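Local coordinates for protein 5'-nucleotidase SurE (Aquifex aeolicus, PDB 2WQK) that probably hydrolyses nucleoside 5'-monophosphates to nucleosides and free phosphate, using one divalent metal cation per subunit, at residues 17-22 / 137-142; 75-80 / 118-123; 174-179 / 218-223. One frame throughout, in Å; residues are numbered along the deposited sequence.

Contact 1: 17-22 / 137-142; sequences INALRE and EIAKVC
Leu20 and Ala19 of helix 15-24 meet Cys142 and Ala139 of helix 135-152 through small apolar surfaces. One branch of Leu20 reaches Cys142: its CD1 lies 3.6 Å from Cys142 CB, touching the methylene and not the sulfur. With CG anti to the backbone N (chi1 -175°), the leucine sends this methyl across to the other helix. One turn back along helix 135-152, the methyl of Ala139 is set against a helix carbonyl, its CB 3.5 Å from Ala19 O; the same CB is 4.1 Å from Leu20 CA. The two alanine methyls also face each other, Ala19 CB to Ala139 CB being 4.2 Å.

Such small residues let the backbones come close: Leu20 CA and Ala139 CA are 5.1 Å apart, and the segment axes approach to 8.6 Å at a crossing angle of -48°. Each helix links two parallel strands of a Rossmann-like sheet: helix 15-24 joins strand 3-7 to strand 29-35, and helix 135-152 joins strand 122-128 to strand 158-165. From the sheet, Ile93 of strand 88-94 packs against Leu20, Ala139 and Cys142 together, and Phe125 of strand 122-128 against Leu20 and Cys142.

No hydrogen bond spans the pair. On helix 135-152, Lys140 forms a salt bridge with Glu137 of its own helix.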
loop_
_atom_site.group_PDB
_atom_site.type_symbol
_atom_site.label_atom_id
_atom_site.label_comp_id
_atom_site.label_asym_id
_atom_site.label_seq_id
_atom_site.Cartn_x
_atom_site.Cartn_y
_atom_site.Cartn_z
ATOM N N ILE A 17 -4.634 22.685 4.424
ATOM C CA ILE A 17 -5.541 22.567 5.573
ATOM C C ILE A 17 -5.180 23.646 6.598
ATOM O O ILE A 17 -6.049 24.242 7.217
ATOM C CB ILE A 17 -5.591 21.151 6.205
ATOM C CG1 ILE A 17 -6.813 21.027 7.082
ATOM C CG2 ILE A 17 -4.295 20.731 6.873
ATOM C CD1 ILE A 17 -7.023 19.704 7.725
ATOM N N ASN A 18 -3.886 23.892 6.739
ATOM C CA ASN A 18 -3.466 24.887 7.747
ATOM C C ASN A 18 -3.843 26.308 7.317
ATOM O O ASN A 18 -4.294 27.110 8.153
ATOM C CB ASN A 18 -2.019 24.709 8.069
ATOM C CG ASN A 18 -1.800 23.524 8.967
ATOM O OD1 ASN A 18 -2.068 23.601 10.186
ATOM N ND2 ASN A 18 -1.391 22.371 8.370
ATOM N N ALA A 19 -3.692 26.615 6.025
ATOM C CA ALA A 19 -4.121 27.931 5.524
ATOM C C ALA A 19 -5.607 28.149 5.774
ATOM O O ALA A 19 -6.047 29.236 6.181
ATOM C CB ALA A 19 -3.800 28.133 4.027
ATOM N N LEU A 20 -6.402 27.120 5.487
ATOM C CA LEU A 20 -7.837 27.251 5.638
ATOM C C LEU A 20 -8.189 27.397 7.126
ATOM O O LEU A 20 -9.039 28.217 7.484
ATOM C CB LEU A 20 -8.543 26.057 4.987
ATOM C CG LEU A 20 -10.059 26.092 4.938
ATOM C CD1 LEU A 20 -10.614 27.390 4.330
ATOM C CD2 LEU A 20 -10.556 24.825 4.205
ATOM N N ARG A 21 -7.554 26.584 7.977
ATOM C CA ARG A 21 -7.786 26.634 9.421
ATOM C C ARG A 21 -7.550 28.061 9.928
ATOM O O ARG A 21 -8.365 28.629 10.648
ATOM C CB ARG A 21 -6.864 25.687 10.153
ATOM C CG ARG A 21 -7.012 25.763 11.648
ATOM C CD ARG A 21 -5.946 24.962 12.296
ATOM N NE ARG A 21 -6.110 25.051 13.733
ATOM C CZ ARG A 21 -5.147 25.371 14.579
ATOM N NH1 ARG A 21 -3.887 25.581 14.181
ATOM N NH2 ARG A 21 -5.444 25.412 15.854
ATOM N N GLU A 22 -6.400 28.595 9.570
ATOM C CA GLU A 22 -6.033 29.948 10.058
ATOM C C GLU A 22 -7.047 31.020 9.654
ATOM O O GLU A 22 -7.463 31.876 10.480
ATOM C CB GLU A 22 -4.599 30.248 9.606
ATOM C CG GLU A 22 -3.555 29.363 10.308
ATOM C CD GLU A 22 -3.581 29.400 11.863
ATOM O OE1 GLU A 22 -3.826 30.460 12.458
ATOM O OE2 GLU A 22 -3.348 28.332 12.504
ATOM N N GLU A 137 -3.634 32.792 -0.169
ATOM C CA GLU A 137 -4.492 33.573 -1.027
ATOM C C GLU A 137 -5.806 32.835 -1.286
ATOM O O GLU A 137 -6.871 33.414 -1.232
ATOM C CB GLU A 137 -3.822 33.874 -2.366
ATOM C CG GLU A 137 -2.550 34.754 -2.249
ATOM C CD GLU A 137 -2.861 36.145 -1.782
ATOM O OE1 GLU A 137 -3.851 36.739 -2.209
ATOM O OE2 GLU A 137 -2.078 36.672 -0.965
ATOM N N ILE A 138 -5.707 31.546 -1.576
ATOM C CA ILE A 138 -6.898 30.739 -1.832
ATOM C C ILE A 138 -7.830 30.711 -0.622
ATOM O O ILE A 138 -9.066 30.770 -0.771
ATOM C CB ILE A 138 -6.506 29.309 -2.285
ATOM C CG1 ILE A 138 -5.924 29.381 -3.699
ATOM C CG2 ILE A 138 -7.704 28.322 -2.236
ATOM C CD1 ILE A 138 -5.231 28.103 -4.181
ATOM N N ALA A 139 -7.253 30.648 0.577
ATOM C CA ALA A 139 -8.079 30.576 1.792
ATOM C C ALA A 139 -8.969 31.788 1.941
ATOM O O ALA A 139 -10.051 31.709 2.506
ATOM C CB ALA A 139 -7.222 30.376 3.070
ATOM N N LYS A 140 -8.504 32.938 1.432
ATOM C CA LYS A 140 -9.319 34.153 1.532
ATOM C C LYS A 140 -10.668 33.993 0.818
ATOM O O LYS A 140 -11.699 34.388 1.360
ATOM C CB LYS A 140 -8.571 35.369 0.958
ATOM C CG LYS A 140 -7.297 35.684 1.726
ATOM C CD LYS A 140 -6.477 36.764 1.023
ATOM C CE LYS A 140 -5.214 37.066 1.778
ATOM N NZ LYS A 140 -4.365 38.034 0.965
ATOM N N VAL A 141 -10.670 33.390 -0.382
ATOM C CA VAL A 141 -11.946 33.233 -1.049
ATOM C C VAL A 141 -12.763 32.089 -0.383
ATOM O O VAL A 141 -13.982 32.179 -0.312
ATOM C CB VAL A 141 -11.832 33.175 -2.569
ATOM C CG1 VAL A 141 -11.334 31.866 -3.004
ATOM C CG2 VAL A 141 -13.189 33.578 -3.212
ATOM N N CYS A 142 -12.086 31.081 0.169
ATOM C CA CYS A 142 -12.824 30.026 0.891
ATOM C C CYS A 142 -13.628 30.631 2.049
ATOM O O CYS A 142 -14.802 30.286 2.274
ATOM C CB CYS A 142 -11.895 28.924 1.384
ATOM S SG CYS A 142 -11.029 28.071 0.060
#

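Contact 2: 75-80 / 118-123; sequences LGYRVI and LGIPSI
Leu118 sets CD1 against Tyr77, while its CD2 lies near both Tyr77 and Arg78. CD1 is 3.9 Å from Tyr77 CD2, and CD2 comes 3.8 Å from Arg78 NH2. Across the ring, Tyr77 CD1 has Ile120 CD1 4.3 Å away, a looser touch, so the ring is met by both aliphatic side chains at oblique approaches. Tyr77 reaches them because its CG stands anti to the backbone N (chi1 171°), which directs the ring out from the helix. Shortening Leu118 to an alanine is likely to open a gap beside the tyrosine ring and deprive Arg78 NH2 of an apolar neighbour.

Next come the groups that hold this first shell. The Arg78 guanidinium lies with one face towards Tyr77 CE2, which sits 4.2 Å above the centre of its plane, and its NE forms a salt bridge with Glu187 of the second subunit. A water bridges the segments at the phenol end: it donates to Leu118 O at 2.7 Å and lies 3.2 Å from Tyr77 OH. Leu118 itself is fixed by the Schellman motif that ends helix 107-117, with Gly119 at positive phi. Ser122 OG then bonds Ile120 O at 2.8 Å as the chain enters strand 122-128.

The helix 69-80, finishing in a pi-type turn, thus packs against the link between helix 107-117 and strand 122-128; Leu75 touches strands 52-58 and 61-64, while Ile120 rests on Val89 of strand 88-94.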
loop_
_atom_site.group_PDB
_atom_site.type_symbol
_atom_site.label_atom_id
_atom_site.label_comp_id
_atom_site.label_asym_id
_atom_site.label_seq_id
_atom_site.Cartn_x
_atom_site.Cartn_y
_atom_site.Cartn_z
ATOM N N LEU A 75 -15.243 10.242 13.205
ATOM C CA LEU A 75 -14.647 10.338 14.559
ATOM C C LEU A 75 -14.754 11.786 15.065
ATOM O O LEU A 75 -14.951 12.026 16.268
ATOM C CB LEU A 75 -13.194 9.865 14.580
ATOM C CG LEU A 75 -12.994 8.345 14.405
ATOM C CD1 LEU A 75 -11.521 8.006 14.314
ATOM C CD2 LEU A 75 -13.668 7.520 15.536
ATOM N N GLY A 76 -14.565 12.747 14.180
ATOM C CA GLY A 76 -14.720 14.157 14.588
ATOM C C GLY A 76 -16.098 14.444 15.152
ATOM O O GLY A 76 -16.270 15.083 16.206
ATOM N N TYR A 77 -17.115 13.948 14.463
ATOM C CA TYR A 77 -18.476 14.210 14.873
ATOM C C TYR A 77 -18.838 13.426 16.141
ATOM O O TYR A 77 -19.339 13.995 17.115
ATOM C CB TYR A 77 -19.420 13.818 13.744
ATOM C CG TYR A 77 -20.883 13.830 14.097
ATOM C CD1 TYR A 77 -21.505 14.985 14.582
ATOM C CD2 TYR A 77 -21.669 12.709 13.918
ATOM C CE1 TYR A 77 -22.841 15.042 14.846
ATOM C CE2 TYR A 77 -23.015 12.737 14.216
ATOM C CZ TYR A 77 -23.617 13.917 14.666
ATOM O OH TYR A 77 -24.971 13.912 14.945
ATOM N N ARG A 78 -18.576 12.116 16.142
ATOM C CA ARG A 78 -19.038 11.279 17.247
ATOM C C ARG A 78 -18.179 11.394 18.478
ATOM O O ARG A 78 -18.712 11.330 19.583
ATOM C CB ARG A 78 -19.165 9.811 16.821
ATOM C CG ARG A 78 -20.175 9.658 15.750
ATOM C CD ARG A 78 -20.655 8.214 15.510
ATOM N NE ARG A 78 -21.547 8.268 14.371
ATOM C CZ ARG A 78 -22.857 8.465 14.434
ATOM N NH1 ARG A 78 -23.478 8.587 15.608
ATOM N NH2 ARG A 78 -23.545 8.518 13.294
ATOM N N VAL A 79 -16.871 11.504 18.320
ATOM C CA VAL A 79 -15.954 11.506 19.492
ATOM C C VAL A 79 -15.624 12.945 19.878
ATOM O O VAL A 79 -15.947 13.386 21.002
ATOM C CB VAL A 79 -14.662 10.690 19.248
ATOM C CG1 VAL A 79 -13.770 10.697 20.492
ATOM C CG2 VAL A 79 -14.988 9.228 18.770
ATOM N N ILE A 80 -15.031 13.713 18.969
ATOM C CA ILE A 80 -14.480 15.019 19.365
ATOM C C ILE A 80 -15.621 15.986 19.700
ATOM O O ILE A 80 -15.580 16.669 20.738
ATOM C CB ILE A 80 -13.556 15.586 18.280
ATOM C CG1 ILE A 80 -12.383 14.611 17.999
ATOM C CG2 ILE A 80 -13.036 16.955 18.697
ATOM C CD1 ILE A 80 -11.607 14.233 19.240
ATOM N N LEU A 118 -24.128 12.686 7.211
ATOM C CA LEU A 118 -24.404 12.841 8.626
ATOM C C LEU A 118 -25.401 13.958 8.926
ATOM O O LEU A 118 -25.689 14.202 10.115
ATOM C CB LEU A 118 -23.102 13.121 9.382
ATOM C CG LEU A 118 -22.164 11.922 9.529
ATOM C CD1 LEU A 118 -20.804 12.280 10.134
ATOM C CD2 LEU A 118 -22.778 10.794 10.362
ATOM N N GLY A 119 -25.905 14.652 7.896
ATOM C CA GLY A 119 -26.901 15.684 8.099
ATOM C C GLY A 119 -26.338 17.050 8.375
ATOM O O GLY A 119 -27.029 17.905 8.998
ATOM N N ILE A 120 -25.095 17.275 7.929
ATOM C CA ILE A 120 -24.411 18.561 8.189
ATOM C C ILE A 120 -24.079 19.215 6.842
ATOM O O ILE A 120 -23.540 18.552 5.977
ATOM C CB ILE A 120 -23.079 18.347 8.945
ATOM C CG1 ILE A 120 -23.266 17.491 10.215
ATOM C CG2 ILE A 120 -22.435 19.721 9.215
ATOM C CD1 ILE A 120 -22.029 16.722 10.719
ATOM N N PRO A 121 -24.379 20.502 6.658
ATOM C CA PRO A 121 -24.021 21.187 5.415
ATOM C C PRO A 121 -22.497 21.112 5.237
ATOM O O PRO A 121 -21.728 21.264 6.221
ATOM C CB PRO A 121 -24.511 22.618 5.618
ATOM C CG PRO A 121 -25.499 22.505 6.766
ATOM C CD PRO A 121 -25.109 21.375 7.592
ATOM N N SER A 122 -22.057 20.900 3.984
ATOM C CA SER A 122 -20.655 20.554 3.758
ATOM C C SER A 122 -20.099 21.107 2.455
ATOM O O SER A 122 -20.828 21.246 1.484
ATOM C CB SER A 122 -20.409 19.053 3.849
ATOM O OG SER A 122 -20.926 18.466 5.034
ATOM N N ILE A 123 -18.797 21.394 2.462
ATOM C CA ILE A 123 -18.108 22.001 1.325
ATOM C C ILE A 123 -16.716 21.416 1.220
ATOM O O ILE A 123 -16.016 21.267 2.226
ATOM C CB ILE A 123 -17.932 23.545 1.515
ATOM C CG1 ILE A 123 -19.237 24.221 1.888
ATOM C CG2 ILE A 123 -17.331 24.139 0.296
ATOM C CD1 ILE A 123 -19.072 25.735 2.244
HETATM O O HOH W 1 -26.200 12.711 12.266
#

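Contact 3: 174-179 / 218-223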
loop_
_atom_site.group_PDB
_atom_site.type_symbol
_atom_site.label_atom_id
_atom_site.label_comp_id
_atom_site.label_asym_id
_atom_site.label_seq_id
_atom_site.Cartn_x
_atom_site.Cartn_y
_atom_site.Cartn_z
ATOM N N GLY A 174 -13.943 36.258 -10.144
ATOM C CA GLY A 174 -15.254 36.187 -9.578
ATOM C C GLY A 174 -15.484 34.736 -9.188
ATOM O O GLY A 174 -14.576 33.917 -9.285
ATOM N N ILE A 175 -16.702 34.496 -8.752
ATOM C CA ILE A 175 -17.171 33.149 -8.357
ATOM C C ILE A 175 -18.332 32.816 -9.277
ATOM O O ILE A 175 -19.270 33.609 -9.434
ATOM C CB ILE A 175 -17.627 33.145 -6.867
ATOM C CG1 ILE A 175 -16.467 33.565 -5.930
ATOM C CG2 ILE A 175 -18.225 31.768 -6.429
ATOM C CD1 ILE A 175 -16.872 33.717 -4.489
ATOM N N LYS A 176 -18.295 31.599 -9.834
ATOM C CA LYS A 176 -19.339 31.087 -10.691
ATOM C C LYS A 176 -19.891 29.762 -10.153
ATOM O O LYS A 176 -19.136 28.885 -9.774
ATOM C CB LYS A 176 -18.785 30.833 -12.097
ATOM C CG LYS A 176 -18.410 32.122 -12.854
ATOM C CD LYS A 176 -17.820 31.811 -14.201
ATOM C CE LYS A 176 -18.860 31.329 -15.180
ATOM N NZ LYS A 176 -20.010 32.272 -15.397
ATOM N N VAL A 177 -21.202 29.664 -10.195
ATOM C CA VAL A 177 -21.908 28.400 -10.007
ATOM C C VAL A 177 -21.765 27.609 -11.318
ATOM O O VAL A 177 -22.047 28.132 -12.396
ATOM C CB VAL A 177 -23.382 28.627 -9.656
ATOM C CG1 VAL A 177 -24.182 27.294 -9.660
ATOM C CG2 VAL A 177 -23.492 29.387 -8.331
ATOM N N THR A 178 -21.323 26.355 -11.215
ATOM C CA THR A 178 -20.913 25.552 -12.362
ATOM C C THR A 178 -21.541 24.135 -12.277
ATOM O O THR A 178 -22.003 23.697 -11.213
ATOM C CB THR A 178 -19.384 25.378 -12.380
ATOM O OG1 THR A 178 -18.979 24.757 -11.168
ATOM C CG2 THR A 178 -18.656 26.736 -12.568
ATOM N N ARG A 179 -21.592 23.469 -13.431
ATOM C CA ARG A 179 -21.861 22.036 -13.471
ATOM C C ARG A 179 -20.574 21.223 -13.535
ATOM O O ARG A 179 -19.532 21.706 -13.952
ATOM C CB ARG A 179 -22.760 21.683 -14.678
ATOM C CG ARG A 179 -22.148 21.878 -16.051
ATOM C CD ARG A 179 -23.088 21.443 -17.156
ATOM N NE ARG A 179 -22.434 21.527 -18.471
ATOM C CZ ARG A 179 -22.373 22.598 -19.213
ATOM N NH1 ARG A 179 -22.886 23.732 -18.769
ATOM N NH2 ARG A 179 -21.748 22.527 -20.410
ATOM N N TYR A 218 -14.456 23.113 -15.079
ATOM C CA TYR A 218 -13.167 23.288 -15.767
ATOM C C TYR A 218 -13.082 24.670 -16.400
ATOM O O TYR A 218 -12.070 25.379 -16.253
ATOM C CB TYR A 218 -13.006 22.276 -16.894
ATOM C CG TYR A 218 -12.754 20.864 -16.506
ATOM C CD1 TYR A 218 -11.499 20.447 -16.126
ATOM C CD2 TYR A 218 -13.774 19.924 -16.587
ATOM C CE1 TYR A 218 -11.253 19.096 -15.803
ATOM C CE2 TYR A 218 -13.540 18.628 -16.271
ATOM C CZ TYR A 218 -12.274 18.211 -15.906
ATOM O OH TYR A 218 -12.122 16.887 -15.582
ATOM N N TRP A 219 -14.123 25.063 -17.128
ATOM C CA TRP A 219 -14.045 26.372 -17.840
ATOM C C TRP A 219 -13.846 27.499 -16.847
ATOM O O TRP A 219 -13.036 28.413 -17.070
ATOM C CB TRP A 219 -15.300 26.623 -18.692
ATOM C CG TRP A 219 -15.232 27.862 -19.541
ATOM C CD1 TRP A 219 -14.906 27.919 -20.872
ATOM C CD2 TRP A 219 -15.477 29.216 -19.124
ATOM N NE1 TRP A 219 -14.923 29.231 -21.284
ATOM C CE2 TRP A 219 -15.289 30.041 -20.249
ATOM C CE3 TRP A 219 -15.856 29.811 -17.918
ATOM C CZ2 TRP A 219 -15.411 31.419 -20.185
ATOM C CZ3 TRP A 219 -15.995 31.202 -17.866
ATOM C CH2 TRP A 219 -15.786 31.979 -18.991
ATOM N N ALA A 220 -14.559 27.454 -15.719
ATOM C CA ALA A 220 -14.500 28.552 -14.744
ATOM C C ALA A 220 -13.063 28.712 -14.269
ATOM O O ALA A 220 -12.504 29.829 -14.329
ATOM C CB ALA A 220 -15.457 28.261 -13.553
ATOM N N VAL A 221 -12.435 27.641 -13.794
ATOM C CA VAL A 221 -11.089 27.759 -13.216
ATOM C C VAL A 221 -10.030 28.066 -14.282
ATOM O O VAL A 221 -9.079 28.811 -13.995
ATOM C CB VAL A 221 -10.705 26.546 -12.345
ATOM C CG1 VAL A 221 -11.624 26.497 -11.116
ATOM C CG2 VAL A 221 -10.742 25.244 -13.134
ATOM N N LEU A 222 -10.189 27.513 -15.481
ATOM C CA LEU A 222 -9.260 27.791 -16.594
ATOM C C LEU A 222 -9.261 29.277 -16.949
ATOM O O LEU A 222 -8.257 29.809 -17.491
ATOM C CB LEU A 222 -9.609 26.942 -17.827
ATOM C CG LEU A 222 -9.102 25.493 -17.791
ATOM C CD1 LEU A 222 -9.852 24.584 -18.820
ATOM C CD2 LEU A 222 -7.543 25.431 -17.986
ATOM N N ASN A 223 -10.390 29.935 -16.705
ATOM C CA ASN A 223 -10.565 31.351 -17.016
ATOM C C ASN A 223 -10.478 32.284 -15.813
ATOM O O ASN A 223 -10.854 33.461 -15.908
ATOM C CB ASN A 223 -11.864 31.541 -17.781
ATOM C CG ASN A 223 -11.761 31.005 -19.225
ATOM O OD1 ASN A 223 -11.252 31.727 -20.119
ATOM N ND2 ASN A 223 -12.191 29.750 -19.468
#
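Lys176 and Ala220 mark the closest backbone approach, CA to CA 6.8 Å, where strand 174-177 and the residues just after it pass the short helix 217-222. Alternation along the extended chain turns Lys176 and Thr178 towards the helix and Ile175 and Val177 away from it. The helix leads into strand 225-232, which is parallel to 174-177 and bonded to it, so the contact packs a connecting helix against the outermost strand of the main sheet within this chain.

Ala220 CB is 3.7 Å from CG2 of Thr178, just past the strand. The other arm of that threonine, OG1, hydrogen-bonds to Thr229 and Ser227. Lys176 folds at its outer torsions (chi3 73°), which brings CE obliquely to 3.9 Å from Trp219 CZ3, with CD 4.3 Å from Ala220 CB. On one face of the same indole stands Asn223 ND2, 3.1 Å above the plane and over the ring centre. That amide is kept there by a nearly straight bond (166°) of 2.9 Å from ND2 to Trp219 O; Asn223 N reaches the same oxygen from its opposite face at 3.1 Å, so side chain and backbone together tie off the helix end.

No hydrogen bond crosses between the segments. Methyl, methylene and aromatic carbons do the touching even where the residues are polar, which implies that the helix is seated by apolar packing, while sheet neighbours take up the threonine hydroxyl.

Overall arrangement
All three contacts involve elements that belong to or flank the main mixed sheet. Contact 1 closes the longest loop along the chain, contact 2 is nested inside it, and contact 3 follows in series. Centres of contacts 1 and 2 lie 20 Å apart without touching, although helix 135-152 of contact 1 is the next element after strand 122-128 of contact 2. Contacts 1 and 3, centres 19 Å apart, join where Val141 CG2 meets Ile175 CD1 at 3.9 Å. Contacts 2 and 3 have centres 28 Å apart, on opposite sides of the chain's centre. Contact 1 is buried within one subunit and no other chain touches its segments, whereas contacts 2 and 3 lie beside the interface with the second subunit.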